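Local coordinates for freshwater cyanophage protein (Microcystis phage Mic1, PDB 6L2W), which is of unknown function but is probably a structural protein of the phage, with a fold described as novel, at residues 45-49 and 50-54. Sequence-based numbering, arbitrary orientation.
Sequences LELTA and ENLEN
Thr48 and Asn51 form a capping box at the N-terminal end of helix 51-61, just after the short strand 45-46. Each side chain bonds to the other's backbone: Thr48 OG1 accepts from Asn51 N at 3.2 Å, and Asn51 OD1 accepts from Thr48 N at 2.8 Å. The second bond is nearly straight (164° at the hydrogen), yet the donor stands well above the carbonyl plane of the Asn51 amide. On the Thr48 side, a chi1 of 59° sets OG1 between its own N and carbonyl carbon, where it can accept from Asn51 N. The other end of the Asn51 amide reaches back to the strand, where ND2 gives a hydrogen to Glu46 O at 2.8 Å; Glu46 O lies almost in the amide plane, and ND2 in the plane of the Glu46 carbonyl. These two bonds fix the amide's rotation. Thr48 OG1 sits over one face, 3.1 Å from Asn51 CG, and Leu45 CD2 over the other, 3.8 Å from ND2. A weak bond from Leu52 N to Thr48 O adds to the turn. Leu47 CD1 meets Leu52 CD2 at 3.7 Å, the side chains crossing at a slant; Leu47 also touches Lys98, and Leu52 touches Ile102, both of helix 96-115. Backbone bonds of Leu45 with Val4 and Leu47 with Met2 tie the strand side to strand 2-12. Within the turn, chi1 of 46° puts Glu50 CG 3.4 Å from Thr48 OG1.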
ATOM      1  N   LEU B  45      14.897   2.417   6.007  1.00 54.33           N
ATOM      2  CA  LEU B  45      15.760   2.411   7.176  1.00 57.03           C
ATOM      3  C   LEU B  45      16.235   0.980   7.401  1.00 58.66           C
ATOM      4  O   LEU B  45      15.409   0.067   7.367  1.00 53.54           O
ATOM      5  CB  LEU B  45      14.976   2.903   8.396  1.00 63.03           C
ATOM      6  CG  LEU B  45      15.660   2.705   9.751  1.00 72.75           C
ATOM      7  CD1 LEU B  45      16.843   3.656   9.918  1.00 69.76           C
ATOM      8  CD2 LEU B  45      14.662   2.883  10.889  1.00 72.03           C
ATOM      9  N   GLU B  46      17.544   0.816   7.633  1.00 60.62           N
ATOM     10  CA  GLU B  46      18.135  -0.486   7.953  1.00 61.51           C
ATOM     11  C   GLU B  46      17.550  -0.945   9.284  1.00 55.41           C
ATOM     12  O   GLU B  46      17.549  -0.189  10.231  1.00 52.81           O
ATOM     13  CB  GLU B  46      19.662  -0.388   8.056  1.00 68.07           C
ATOM     14  CG  GLU B  46      20.308  -1.543   8.826  1.00 73.21           C
ATOM     15  CD  GLU B  46      21.835  -1.628   8.840  1.00 77.87           C
ATOM     16  OE1 GLU B  46      22.509  -0.819   8.139  1.00 67.40           O
ATOM     17  OE2 GLU B  46      22.356  -2.521   9.555  1.00 82.03           O
ATOM     18  N   LEU B  47      17.047  -2.161   9.347  1.00 58.46           N
ATOM     19  CA  LEU B  47      16.404  -2.591  10.571  1.00 61.61           C
ATOM     20  C   LEU B  47      17.421  -3.383  11.384  1.00 60.49           C
ATOM     21  O   LEU B  47      17.951  -4.373  10.894  1.00 61.36           O
ATOM     22  CB  LEU B  47      15.175  -3.442  10.249  1.00 61.08           C
ATOM     23  CG  LEU B  47      14.341  -3.861  11.460  1.00 58.86           C
ATOM     24  CD1 LEU B  47      13.465  -2.719  11.933  1.00 57.69           C
ATOM     25  CD2 LEU B  47      13.496  -5.076  11.130  1.00 56.97           C
ATOM     26  N   THR B  48      17.653  -2.931  12.611  1.00 59.25           N
ATOM     27  CA  THR B  48      18.672  -3.518  13.483  1.00 62.33           C
ATOM     28  C   THR B  48      18.010  -4.070  14.741  1.00 61.04           C
ATOM     29  O   THR B  48      16.845  -3.792  15.022  1.00 66.14           O
ATOM     30  CB  THR B  48      19.766  -2.506  13.855  1.00 59.14           C
ATOM     31  OG1 THR B  48      19.211  -1.369  14.529  1.00 60.51           O
ATOM     32  CG2 THR B  48      20.523  -2.035  12.635  1.00 56.74           C
ATOM     33  N   ALA B  49      18.788  -4.830  15.492  1.00 65.00           N
ATOM     34  CA  ALA B  49      18.304  -5.454  16.707  1.00 70.57           C
ATOM     35  C   ALA B  49      17.974  -4.382  17.746  1.00 68.92           C
ATOM     36  O   ALA B  49      17.133  -4.626  18.598  1.00 64.53           O
ATOM     37  CB  ALA B  49      19.326  -6.423  17.241  1.00 79.59           C
ATOM     38  N   GLU B  50      18.612  -3.212  17.640  1.00 68.36           N
ATOM     39  CA  GLU B  50      18.417  -2.128  18.611  1.00 77.74           C
ATOM     40  C   GLU B  50      17.243  -1.226  18.188  1.00 78.25           C
ATOM     41  O   GLU B  50      16.402  -0.876  19.041  1.00 83.88           O
ATOM     42  CB  GLU B  50      19.713  -1.335  18.851  1.00 84.17           C
ATOM     43  CG  GLU B  50      20.492  -0.941  17.603  1.00 91.45           C
ATOM     44  CD  GLU B  50      21.668  -1.844  17.236  1.00 97.39           C
ATOM     45  OE1 GLU B  50      21.663  -3.030  17.635  1.00 92.03           O
ATOM     46  OE2 GLU B  50      22.588  -1.364  16.537  1.00 95.38           O
ATOM     47  N   ASN B  51      17.147  -0.857  16.905  1.00 68.10           N
ATOM     48  CA  ASN B  51      16.163   0.162  16.491  1.00 63.23           C
ATOM     49  C   ASN B  51      14.766  -0.462  16.294  1.00 58.18           C
ATOM     50  O   ASN B  51      13.810   0.271  16.140  1.00 57.41           O
ATOM     51  CB  ASN B  51      16.621   0.928  15.245  1.00 59.24           C
ATOM     52  CG  ASN B  51      16.551   0.112  13.972  1.00 57.44           C
ATOM     53  OD1 ASN B  51      16.109  -1.035  13.991  1.00 57.65           O
ATOM     54  ND2 ASN B  51      17.000   0.681  12.866  1.00 52.20           N
ATOM     55  N   LEU B  52      14.643  -1.789  16.300  1.00 56.52           N
ATOM     56  CA  LEU B  52      13.363  -2.482  16.040  1.00 57.00           C
ATOM     57  C   LEU B  52      12.290  -1.941  16.980  1.00 57.74           C
ATOM     58  O   LEU B  52      11.208  -1.489  16.564  1.00 58.91           O
ATOM     59  CB  LEU B  52      13.565  -3.988  16.248  1.00 58.00           C
ATOM     60  CG  LEU B  52      12.368  -4.908  15.990  1.00 63.01           C
ATOM     61  CD1 LEU B  52      11.307  -4.803  17.082  1.00 61.25           C
ATOM     62  CD2 LEU B  52      11.756  -4.665  14.622  1.00 63.04           C
ATOM     63  N   GLU B  53      12.620  -2.010  18.250  1.00 60.09           N
ATOM     64  CA  GLU B  53      11.785  -1.516  19.312  1.00 62.33           C
ATOM     65  C   GLU B  53      11.342  -0.078  19.005  1.00 57.70           C
ATOM     66  O   GLU B  53      10.168   0.248  19.115  1.00 58.13           O
ATOM     67  CB  GLU B  53      12.563  -1.573  20.629  1.00 71.92           C
ATOM     68  CG  GLU B  53      11.681  -1.654  21.858  1.00 79.14           C
ATOM     69  CD  GLU B  53      12.254  -2.526  22.964  1.00 86.42           C
ATOM     70  OE1 GLU B  53      12.203  -3.772  22.820  1.00 79.60           O
ATOM     71  OE2 GLU B  53      12.753  -1.957  23.964  1.00 86.22           O
ATOM     72  N   ASN B  54      12.276   0.777  18.616  1.00 55.10           N
ATOM     73  CA  ASN B  54      11.968   2.195  18.453  1.00 55.87           C
ATOM     74  C   ASN B  54      11.021   2.396  17.262  1.00 48.62           C
ATOM     75  O   ASN B  54      10.169   3.251  17.284  1.00 44.62           O
ATOM     76  CB  ASN B  54      13.236   3.038  18.286  1.00 63.08           C
ATOM     77  CG  ASN B  54      14.101   3.061  19.533  1.00 77.15           C
ATOM     78  OD1 ASN B  54      15.329   2.980  19.441  1.00 88.11           O
ATOM     79  ND2 ASN B  54      13.475   3.159  20.699  1.00 67.51           N
TER